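Local structure of sarcolemmal membrane-associated protein (Homo sapiens, 6AR0) at residues Leu24-Val34 and Leu51-His62; Ser74-Ser82 and Glu96-Val107. The protein acts as an adaptor in the STRIPAK phosphatase complex, which dephosphorylates STK3 and so inhibits Hippo signalling, and contains the FHA domain described here. All blocks are in the same frame, centred on the assembly; numbering follows the deposited sequence.

Overall arrangement
From the N terminus, the chain reaches strand 28-32, runs out through 35-50, where strand 44-46 lies parallel beside it, and returns as strand 56-61; interaction 1 closes that loop. After strand 66-71 the chain enters segment 74-82, and interaction 2 closes the following excursion when strand 102-105 pairs with 78-80. The two loops follow in series, neither nested nor crossed. Interaction 1 ties inner strands of one sheet of the FHA beta sandwich; interaction 2 belongs mainly to the other, with 95-97 the edge strand of the first. The contacts meet at the loops, where H55 NE2 bonds to G77 O and S52 OG to S75 N.

Interaction 1 (Leu24-Val34 and Leu51-His62)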
loop_
_atom_site.group_PDB
_atom_site.type_symbol
_atom_site.label_atom_id
_atom_site.label_comp_id
_atom_site.label_asym_id
_atom_site.label_seq_id
_atom_site.Cartn_x
_atom_site.Cartn_y
_atom_site.Cartn_z
ATOM N N LEU A 24 7.205 -10.907 -0.159
ATOM C CA LEU A 24 6.816 -10.692 -1.554
ATOM C C LEU A 24 7.346 -11.796 -2.470
ATOM O O LEU A 24 7.839 -11.542 -3.577
ATOM C CB LEU A 24 7.281 -9.321 -2.031
ATOM C CG LEU A 24 6.651 -8.135 -1.299
ATOM C CD1 LEU A 24 7.287 -6.843 -1.776
ATOM C CD2 LEU A 24 5.146 -8.082 -1.486
ATOM N N ASP A 25 7.241 -13.051 -2.046
ATOM C CA ASP A 25 7.523 -14.148 -2.966
ATOM C C ASP A 25 6.613 -14.089 -4.180
ATOM O O ASP A 25 6.988 -14.562 -5.260
ATOM C CB ASP A 25 7.343 -15.499 -2.270
ATOM C CG ASP A 25 8.453 -15.818 -1.290
ATOM O OD1 ASP A 25 9.517 -15.153 -1.307
ATOM O OD2 ASP A 25 8.272 -16.776 -0.506
ATOM N N GLU A 26 5.402 -13.580 -4.003
ATOM C CA GLU A 26 4.481 -13.331 -5.103
ATOM C C GLU A 26 3.737 -12.029 -4.830
ATOM O O GLU A 26 3.789 -11.497 -3.717
ATOM C CB GLU A 26 3.501 -14.486 -5.290
ATOM C CG GLU A 26 2.561 -14.662 -4.132
ATOM C CD GLU A 26 1.742 -15.933 -4.244
ATOM O OE1 GLU A 26 0.976 -16.232 -3.304
ATOM O OE2 GLU A 26 1.863 -16.633 -5.272
ATOM N N PRO A 27 3.062 -11.477 -5.826
ATOM C CA PRO A 27 2.384 -10.193 -5.622
ATOM C C PRO A 27 1.334 -10.283 -4.530
ATOM O O PRO A 27 0.615 -11.285 -4.410
ATOM C CB PRO A 27 1.761 -9.909 -6.993
ATOM C CG PRO A 27 2.641 -10.646 -7.958
ATOM C CD PRO A 27 3.005 -11.905 -7.235
ATOM N N ILE A 28 1.229 -9.211 -3.752
ATOM C CA ILE A 28 0.307 -9.136 -2.627
ATOM C C ILE A 28 -0.751 -8.075 -2.904
ATOM O O ILE A 28 -0.430 -6.938 -3.274
ATOM C CB ILE A 28 1.077 -8.846 -1.324
ATOM C CG1 ILE A 28 2.020 -10.016 -0.984
ATOM C CG2 ILE A 28 0.119 -8.574 -0.164
ATOM C CD1 ILE A 28 1.336 -11.357 -0.740
ATOM N N LYS A 29 -2.011 -8.453 -2.704
ATOM C CA LYS A 29 -3.116 -7.521 -2.832
ATOM C C LYS A 29 -3.140 -6.560 -1.649
ATOM O O LYS A 29 -2.918 -6.947 -0.492
ATOM C CB LYS A 29 -4.437 -8.282 -2.886
ATOM C CG LYS A 29 -5.595 -7.407 -3.350
ATOM C CD LYS A 29 -6.788 -8.225 -3.803
ATOM C CE LYS A 29 -7.646 -8.588 -2.623
ATOM N NZ LYS A 29 -8.852 -9.338 -3.065
ATOM N N ILE A 30 -3.378 -5.296 -1.957
ATOM C CA ILE A 30 -3.704 -4.267 -0.977
ATOM C C ILE A 30 -5.194 -4.004 -1.081
ATOM O O ILE A 30 -5.713 -3.800 -2.184
ATOM C CB ILE A 30 -2.915 -2.986 -1.274
ATOM C CG1 ILE A 30 -1.412 -3.261 -1.117
ATOM C CG2 ILE A 30 -3.365 -1.851 -0.366
ATOM C CD1 ILE A 30 -0.532 -2.461 -2.022
ATOM N N GLY A 31 -5.894 -4.026 0.048
ATOM C CA GLY A 31 -7.322 -3.799 -0.023
ATOM C C GLY A 31 -7.958 -3.749 1.346
ATOM O O GLY A 31 -7.317 -3.968 2.379
ATOM N N ARG A 32 -9.254 -3.477 1.327
ATOM C CA ARG A 32 -10.043 -3.334 2.541
ATOM C C ARG A 32 -10.345 -4.691 3.165
ATOM O O ARG A 32 -10.587 -5.675 2.454
ATOM C CB ARG A 32 -11.366 -2.650 2.190
ATOM C CG ARG A 32 -12.170 -2.208 3.391
ATOM C CD ARG A 32 -13.420 -1.469 2.993
ATOM N NE ARG A 32 -14.426 -2.375 2.439
ATOM C CZ ARG A 32 -14.778 -2.457 1.158
ATOM N NH1 ARG A 32 -14.239 -1.676 0.232
ATOM N NH2 ARG A 32 -15.705 -3.334 0.795
ATOM N N SER A 33 -10.370 -4.723 4.494
ATOM C CA SER A 33 -10.774 -5.909 5.232
ATOM C C SER A 33 -12.197 -6.307 4.862
ATOM O O SER A 33 -13.111 -5.477 4.894
ATOM C CB SER A 33 -10.702 -5.583 6.719
ATOM O OG SER A 33 -11.141 -6.675 7.487
ATOM N N VAL A 34 -12.368 -7.581 4.509
ATOM C CA VAL A 34 -13.664 -8.169 4.201
ATOM C C VAL A 34 -13.654 -9.594 4.737
ATOM O O VAL A 34 -12.609 -10.129 5.119
ATOM C CB VAL A 34 -13.957 -8.165 2.686
ATOM C CG1 VAL A 34 -14.061 -6.736 2.165
ATOM C CG2 VAL A 34 -12.892 -8.953 1.927
ATOM N N LEU A 51 -10.701 2.369 1.586
ATOM C CA LEU A 51 -10.040 1.480 0.634
ATOM C C LEU A 51 -11.060 0.666 -0.142
ATOM O O LEU A 51 -12.117 0.299 0.377
ATOM C CB LEU A 51 -9.094 0.498 1.325
ATOM C CG LEU A 51 -7.654 1.021 1.496
ATOM C CD1 LEU A 51 -7.563 2.203 2.456
ATOM C CD2 LEU A 51 -6.726 -0.086 1.946
ATOM N N SER A 52 -10.717 0.361 -1.388
ATOM C CA SER A 52 -11.462 -0.606 -2.178
ATOM C C SER A 52 -11.052 -2.030 -1.798
ATOM O O SER A 52 -9.983 -2.268 -1.223
ATOM C CB SER A 52 -11.219 -0.357 -3.670
ATOM O OG SER A 52 -11.685 0.924 -4.050
ATOM N N ARG A 53 -11.923 -2.991 -2.121
ATOM C CA ARG A 53 -11.610 -4.389 -1.847
ATOM C C ARG A 53 -10.359 -4.819 -2.596
ATOM O O ARG A 53 -9.467 -5.460 -2.024
ATOM C CB ARG A 53 -12.793 -5.272 -2.245
ATOM C CG ARG A 53 -12.554 -6.758 -1.996
ATOM C CD ARG A 53 -13.720 -7.622 -2.459
ATOM N NE ARG A 53 -13.486 -9.035 -2.152
ATOM C CZ ARG A 53 -14.210 -9.775 -1.311
ATOM N NH1 ARG A 53 -15.263 -9.272 -0.675
ATOM N NH2 ARG A 53 -13.881 -11.045 -1.112
ATOM N N ASN A 54 -10.276 -4.472 -3.877
ATOM C CA ASN A 54 -9.111 -4.740 -4.713
ATOM C C ASN A 54 -8.505 -3.384 -5.054
ATOM O O ASN A 54 -8.773 -2.798 -6.098
ATOM C CB ASN A 54 -9.509 -5.505 -5.959
ATOM C CG ASN A 54 -10.298 -6.753 -5.640
ATOM O OD1 ASN A 54 -9.858 -7.590 -4.860
ATOM N ND2 ASN A 54 -11.481 -6.873 -6.225
ATOM N N HIS A 55 -7.707 -2.862 -4.128
ATOM C CA HIS A 55 -7.275 -1.475 -4.200
ATOM C C HIS A 55 -5.988 -1.307 -5.004
ATOM O O HIS A 55 -5.901 -0.453 -5.894
ATOM C CB HIS A 55 -7.107 -0.946 -2.773
ATOM C CG HIS A 55 -6.973 0.531 -2.699
ATOM N ND1 HIS A 55 -7.990 1.347 -2.256
ATOM C CD2 HIS A 55 -5.956 1.343 -3.061
ATOM C CE1 HIS A 55 -7.591 2.600 -2.334
ATOM N NE2 HIS A 55 -6.363 2.625 -2.818
ATOM N N ALA A 56 -4.986 -2.119 -4.694
ATOM C CA ALA A 56 -3.686 -2.011 -5.337
ATOM C C ALA A 56 -2.999 -3.368 -5.240
ATOM O O ALA A 56 -3.519 -4.319 -4.649
ATOM C CB ALA A 56 -2.860 -0.872 -4.724
ATOM N N LEU A 57 -1.830 -3.449 -5.862
ATOM C CA LEU A 57 -1.020 -4.650 -5.903
ATOM C C LEU A 57 0.429 -4.234 -5.727
ATOM O O LEU A 57 0.863 -3.259 -6.337
ATOM C CB LEU A 57 -1.219 -5.302 -7.269
ATOM C CG LEU A 57 -0.751 -6.738 -7.475
ATOM C CD1 LEU A 57 -1.499 -7.703 -6.571
ATOM C CD2 LEU A 57 -0.927 -7.122 -8.929
ATOM N N VAL A 58 1.173 -4.956 -4.885
ATOM C CA VAL A 58 2.585 -4.677 -4.645
ATOM C C VAL A 58 3.392 -5.944 -4.892
ATOM O O VAL A 58 2.966 -7.043 -4.530
ATOM C CB VAL A 58 2.817 -4.099 -3.221
ATOM C CG1 VAL A 58 2.393 -5.070 -2.114
ATOM C CG2 VAL A 58 4.251 -3.666 -3.035
ATOM N N TRP A 59 4.565 -5.798 -5.511
ATOM C CA TRP A 59 5.361 -6.977 -5.814
ATOM C C TRP A 59 6.830 -6.621 -5.945
ATOM O O TRP A 59 7.219 -5.461 -6.081
ATOM C CB TRP A 59 4.874 -7.698 -7.071
ATOM C CG TRP A 59 5.091 -6.993 -8.398
ATOM C CD1 TRP A 59 6.117 -7.186 -9.271
ATOM C CD2 TRP A 59 4.215 -6.039 -9.007
ATOM N NE1 TRP A 59 5.931 -6.412 -10.385
ATOM C CE2 TRP A 59 4.766 -5.702 -10.252
ATOM C CE3 TRP A 59 3.004 -5.452 -8.625
ATOM C CZ2 TRP A 59 4.145 -4.820 -11.127
ATOM C CZ3 TRP A 59 2.391 -4.570 -9.489
ATOM C CH2 TRP A 59 2.963 -4.260 -10.725
ATOM N N PHE A 60 7.634 -7.679 -5.930
ATOM C CA PHE A 60 9.059 -7.632 -6.214
ATOM C C PHE A 60 9.323 -8.362 -7.518
ATOM O O PHE A 60 8.858 -9.487 -7.701
ATOM C CB PHE A 60 9.837 -8.314 -5.087
ATOM C CG PHE A 60 11.322 -8.391 -5.320
ATOM C CD1 PHE A 60 12.094 -7.244 -5.368
ATOM C CD2 PHE A 60 11.953 -9.616 -5.484
ATOM C CE1 PHE A 60 13.473 -7.327 -5.575
ATOM C CE2 PHE A 60 13.323 -9.694 -5.677
ATOM C CZ PHE A 60 14.073 -8.555 -5.732
ATOM N N ASP A 61 10.038 -7.706 -8.426
ATOM C CA ASP A 61 10.420 -8.284 -9.710
ATOM C C ASP A 61 11.778 -8.930 -9.512
ATOM O O ASP A 61 12.803 -8.246 -9.441
ATOM C CB ASP A 61 10.475 -7.180 -10.757
ATOM C CG ASP A 61 10.773 -7.691 -12.137
ATOM O OD1 ASP A 61 11.404 -8.759 -12.257
ATOM O OD2 ASP A 61 10.390 -6.993 -13.104
ATOM N N HIS A 62 11.767 -10.259 -9.397
ATOM C CA HIS A 62 12.955 -11.008 -9.020
ATOM C C HIS A 62 14.041 -10.951 -10.092
ATOM O O HIS A 62 15.204 -11.232 -9.786
ATOM C CB HIS A 62 12.571 -12.467 -8.694
ATOM C CG HIS A 62 11.718 -12.626 -7.458
ATOM N ND1 HIS A 62 10.380 -12.285 -7.418
ATOM C CD2 HIS A 62 12.015 -13.113 -6.227
ATOM C CE1 HIS A 62 9.899 -12.540 -6.212
ATOM N NE2 HIS A 62 10.870 -13.045 -5.471
HETATM O O HOH W 1 6.309 -10.236 -5.551
HETATM O O HOH W 2 11.200 -13.383 -2.593
HETATM O O HOH W 3 -9.490 -6.983 0.276
HETATM O O HOH W 4 -14.627 -2.092 -2.730
#
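I30 drives its CD1 methyl into the dip between A56 and V58, 3.9 Å from each CB. Its CG1 stands anti to the carbonyl carbon (chi1 -64°), which with chi2 (148°) turns CD1 toward these two residues; on the same inner side L24 CD2 meets V58 CG1 at about a right angle. At the W59 end of the ladder the P27 ring packs on W59 CB and L57 CD1. I28 pairs with V58 and I30 with A56 as antiparallel hydrogen-bonded pairs. I30 O takes both H55 N (2.9 Å) and A56 N (3.1 Å), the mark of a classic beta bulge. G31 is the hollow beyond it: its CA lies 3.4 Å from R53 O, where any CB would collide, and L51 CD2 rests against its carbonyl carbon. R32 N bonds to S52 O, and the side chain folds at chi3 (73°) to lay the edge of its guanidinium on L51 O, NH1 donating at 2.9 Å in the carbonyl plane. With an alanine here, L51 O would probably be left without its NH1 donor, and the water bridge to R53 N would be lost. V34 CG2 sits 3.5 Å over one face of the R53 guanidinium, toward its rim. K29, bent at chi3, brings NZ 2.7 Å from N54 OD1. S52 N donates to H55 ND1, while NE2, across the ring, bonds to G77 O. G31, R32, S52 and H55 match the FHA signature: methyls fill hollows between strands, while polar bonds fix loops that usually receive phosphothreonine in this family.

Interaction 2 (Ser74-Ser82 and Glu96-Val107); sequences SSNGTFINS and EILSGDIIQFGV
F79 and Q104 lie side by side and point the same way, the ring and amide planes turned 47° apart. Q104, extended with CG anti to its backbone N (chi1 176°), runs along the CD2-CE2 side of the ring and carries NE2 to 2.8 Å from G106 O of its own segment, a bond in both amide and carbonyl planes that keeps the side chain beside F79. Their backbones form the antiparallel hydrogen-bonded pair, flanked by G106 N to G77 O and N81 N to I102 O. Q104 O meets the F79 ring at its edge, and V107 CG1 closes on F79 CZ at 3.6 Å, the two side chains crossing obliquely. On the other face of the sheet T78 CG2 runs beside the F105 ring, while T78 OG1 turns to D71. I80 stands alongside I103, CG1 to CD1 3.9 Å, and crosses I97 at about a right angle, its CD1 3.6 Å from I97 CG2. At the I102 end of the pair N81, in a left-handed backbone conformation, works with both ends of its amide: OD1 accepts from I102 N at 2.9 Å, and ND2 donates to D101 OD1 at 3.0 Å. Amide and carboxylate planes are 84° apart, ND2 meeting OD1 from above the carboxylate. D101 OD2 in turn takes L98 N across the type II turn 98-101. N76 and G77 belong to the FHA signature: N76 ND2 bonds to V50 O and G77 O receives H55 NE2. Side-chain polar bridging thus rests on N81, whose OD1 continues the ladder by replacing a main-chain acceptor.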
loop_
_atom_site.group_PDB
_atom_site.type_symbol
_atom_site.label_atom_id
_atom_site.label_comp_id
_atom_site.label_asym_id
_atom_site.label_seq_id
_atom_site.Cartn_x
_atom_site.Cartn_y
_atom_site.Cartn_z
ATOM N N SER A 74 -8.821 1.508 -7.918
ATOM C CA SER A 74 -9.344 1.928 -6.628
ATOM C C SER A 74 -10.304 3.094 -6.825
ATOM O O SER A 74 -10.139 3.925 -7.723
ATOM C CB SER A 74 -8.225 2.360 -5.677
ATOM O OG SER A 74 -7.727 3.647 -6.001
ATOM N N SER A 75 -11.300 3.172 -5.946
ATOM C CA SER A 75 -12.219 4.300 -5.991
ATOM C C SER A 75 -11.545 5.593 -5.567
ATOM O O SER A 75 -11.782 6.643 -6.183
ATOM C CB SER A 75 -13.423 4.031 -5.095
ATOM O OG SER A 75 -14.104 2.861 -5.503
ATOM N N ASN A 76 -10.714 5.550 -4.516
ATOM C CA ASN A 76 -10.267 6.771 -3.847
ATOM C C ASN A 76 -8.784 7.080 -3.990
ATOM O O ASN A 76 -8.329 8.105 -3.452
ATOM C CB ASN A 76 -10.667 6.758 -2.371
ATOM C CG ASN A 76 -12.162 6.809 -2.193
ATOM O OD1 ASN A 76 -12.862 7.538 -2.904
ATOM N ND2 ASN A 76 -12.666 6.028 -1.253
ATOM N N GLY A 77 -8.017 6.239 -4.666
ATOM C CA GLY A 77 -6.675 6.629 -5.052
ATOM C C GLY A 77 -5.574 5.870 -4.330
ATOM O O GLY A 77 -5.749 5.361 -3.217
ATOM N N THR A 78 -4.426 5.792 -4.992
ATOM C CA THR A 78 -3.181 5.293 -4.436
ATOM C C THR A 78 -2.114 6.321 -4.758
ATOM O O THR A 78 -2.118 6.886 -5.857
ATOM C CB THR A 78 -2.810 3.946 -5.093
ATOM O OG1 THR A 78 -3.853 2.999 -4.854
ATOM C CG2 THR A 78 -1.516 3.378 -4.540
ATOM N N PHE A 79 -1.201 6.566 -3.809
ATOM C CA PHE A 79 -0.221 7.637 -3.958
ATOM C C PHE A 79 1.167 7.150 -3.553
ATOM O O PHE A 79 1.303 6.410 -2.575
ATOM C CB PHE A 79 -0.582 8.872 -3.098
ATOM C CG PHE A 79 -1.997 9.365 -3.283
ATOM C CD1 PHE A 79 -2.260 10.500 -4.029
ATOM C CD2 PHE A 79 -3.068 8.689 -2.711
ATOM C CE1 PHE A 79 -3.562 10.939 -4.200
ATOM C CE2 PHE A 79 -4.359 9.119 -2.893
ATOM C CZ PHE A 79 -4.606 10.251 -3.635
ATOM N N ILE A 80 2.181 7.562 -4.319
ATOM C CA ILE A 80 3.589 7.414 -3.949
ATOM C C ILE A 80 4.136 8.813 -3.727
ATOM O O ILE A 80 4.133 9.633 -4.653
ATOM C CB ILE A 80 4.404 6.693 -5.037
ATOM C CG1 ILE A 80 3.881 5.274 -5.292
ATOM C CG2 ILE A 80 5.891 6.668 -4.666
ATOM C CD1 ILE A 80 4.439 4.648 -6.565
ATOM N N ASN A 81 4.570 9.106 -2.503
ATOM C CA ASN A 81 5.098 10.427 -2.162
ATOM C C ASN A 81 4.164 11.529 -2.650
ATOM O O ASN A 81 4.572 12.515 -3.268
ATOM C CB ASN A 81 6.517 10.583 -2.687
ATOM C CG ASN A 81 7.425 9.494 -2.155
ATOM O OD1 ASN A 81 7.265 9.066 -1.018
ATOM N ND2 ASN A 81 8.379 9.050 -2.951
ATOM N N SER A 82 2.882 11.323 -2.368
ATOM C CA SER A 82 1.794 12.281 -2.613
ATOM C C SER A 82 1.364 12.385 -4.072
ATOM O O SER A 82 0.544 13.250 -4.384
ATOM C CB SER A 82 2.100 13.696 -2.104
ATOM O OG SER A 82 2.588 13.690 -0.773
ATOM N N GLU A 96 7.373 2.124 -9.927
ATOM C CA GLU A 96 8.442 1.640 -9.071
ATOM C C GLU A 96 8.444 2.375 -7.734
ATOM O O GLU A 96 8.319 3.612 -7.675
ATOM C CB GLU A 96 9.798 1.820 -9.755
ATOM C CG GLU A 96 10.921 1.262 -8.916
ATOM C CD GLU A 96 12.289 1.286 -9.567
ATOM O OE1 GLU A 96 12.432 1.766 -10.704
ATOM O OE2 GLU A 96 13.251 0.779 -8.920
ATOM N N ILE A 97 8.603 1.599 -6.659
ATOM C CA ILE A 97 8.728 2.110 -5.303
ATOM C C ILE A 97 10.135 1.831 -4.783
ATOM O O ILE A 97 10.776 0.824 -5.132
ATOM C CB ILE A 97 7.642 1.568 -4.348
ATOM C CG1 ILE A 97 7.544 0.041 -4.433
ATOM C CG2 ILE A 97 6.298 2.216 -4.679
ATOM C CD1 ILE A 97 6.680 -0.593 -3.329
ATOM N N LEU A 98 10.623 2.755 -3.951
ATOM C CA LEU A 98 11.962 2.709 -3.389
ATOM C C LEU A 98 11.842 2.724 -1.874
ATOM O O LEU A 98 10.822 3.143 -1.305
ATOM C CB LEU A 98 12.806 3.892 -3.866
ATOM C CG LEU A 98 13.060 4.021 -5.375
ATOM C CD1 LEU A 98 13.996 5.174 -5.610
ATOM C CD2 LEU A 98 13.587 2.767 -6.029
ATOM N N SER A 99 12.880 2.250 -1.211
ATOM C CA SER A 99 12.820 2.149 0.236
ATOM C C SER A 99 12.817 3.540 0.853
ATOM O O SER A 99 13.666 4.373 0.532
ATOM C CB SER A 99 14.003 1.335 0.751
ATOM O OG SER A 99 13.717 0.912 2.064
ATOM N N GLY A 100 11.852 3.791 1.734
ATOM C CA GLY A 100 11.629 5.103 2.313
ATOM C C GLY A 100 10.473 5.886 1.729
ATOM O O GLY A 100 10.152 6.973 2.238
ATOM N N ASP A 101 9.838 5.371 0.689
ATOM C CA ASP A 101 8.674 6.036 0.136
ATOM C C ASP A 101 7.540 6.090 1.157
ATOM O O ASP A 101 7.392 5.227 2.030
ATOM C CB ASP A 101 8.166 5.307 -1.106
ATOM C CG ASP A 101 8.979 5.570 -2.351
ATOM O OD1 ASP A 101 9.817 6.496 -2.368
ATOM O OD2 ASP A 101 8.738 4.827 -3.338
ATOM N N ILE A 102 6.717 7.120 1.014
ATOM C CA ILE A 102 5.465 7.250 1.752
ATOM C C ILE A 102 4.346 6.844 0.801
ATOM O O ILE A 102 4.149 7.466 -0.245
ATOM C CB ILE A 102 5.253 8.680 2.268
ATOM C CG1 ILE A 102 6.423 9.114 3.160
ATOM C CG2 ILE A 102 3.917 8.782 2.992
ATOM C CD1 ILE A 102 6.671 8.213 4.334
ATOM N N ILE A 103 3.625 5.793 1.145
ATOM C CA ILE A 103 2.592 5.211 0.297
ATOM C C ILE A 103 1.244 5.436 0.961
ATOM O O ILE A 103 1.091 5.176 2.157
ATOM C CB ILE A 103 2.854 3.695 0.175
ATOM C CG1 ILE A 103 4.275 3.413 -0.310
ATOM C CG2 ILE A 103 1.809 3.013 -0.671
ATOM C CD1 ILE A 103 4.516 3.996 -1.622
ATOM N N GLN A 104 0.256 5.875 0.189
ATOM C CA GLN A 104 -1.063 6.191 0.721
ATOM C C GLN A 104 -2.134 5.467 -0.080
ATOM O O GLN A 104 -2.090 5.442 -1.310
ATOM C CB GLN A 104 -1.298 7.703 0.688
ATOM C CG GLN A 104 -2.677 8.123 1.143
ATOM C CD GLN A 104 -2.826 9.623 1.176
ATOM O OE1 GLN A 104 -1.921 10.328 1.640
ATOM N NE2 GLN A 104 -3.956 10.134 0.701
ATOM N N PHE A 105 -3.098 4.886 0.624
ATOM C CA PHE A 105 -4.254 4.237 0.014
ATOM C C PHE A 105 -5.501 4.964 0.489
ATOM O O PHE A 105 -5.776 5.029 1.692
ATOM C CB PHE A 105 -4.332 2.760 0.388
ATOM C CG PHE A 105 -3.050 2.021 0.162
ATOM C CD1 PHE A 105 -2.524 1.887 -1.111
ATOM C CD2 PHE A 105 -2.327 1.496 1.222
ATOM C CE1 PHE A 105 -1.329 1.216 -1.322
ATOM C CE2 PHE A 105 -1.129 0.831 1.010
ATOM C CZ PHE A 105 -0.631 0.698 -0.248
ATOM N N GLY A 106 -6.260 5.493 -0.465
ATOM C CA GLY A 106 -7.412 6.317 -0.162
ATOM C C GLY A 106 -7.010 7.743 0.159
ATOM O O GLY A 106 -5.842 8.138 0.081
ATOM N N VAL A 107 -8.024 8.535 0.520
ATOM C CA VAL A 107 -7.858 9.887 1.043
ATOM C C VAL A 107 -8.804 10.021 2.232
ATOM O O VAL A 107 -9.768 9.264 2.370
ATOM C CB VAL A 107 -8.185 10.963 -0.024
ATOM C CG1 VAL A 107 -7.223 10.861 -1.223
ATOM C CG2 VAL A 107 -9.655 10.864 -0.475
HETATM O O HOH W 5 1.910 9.277 -0.651
#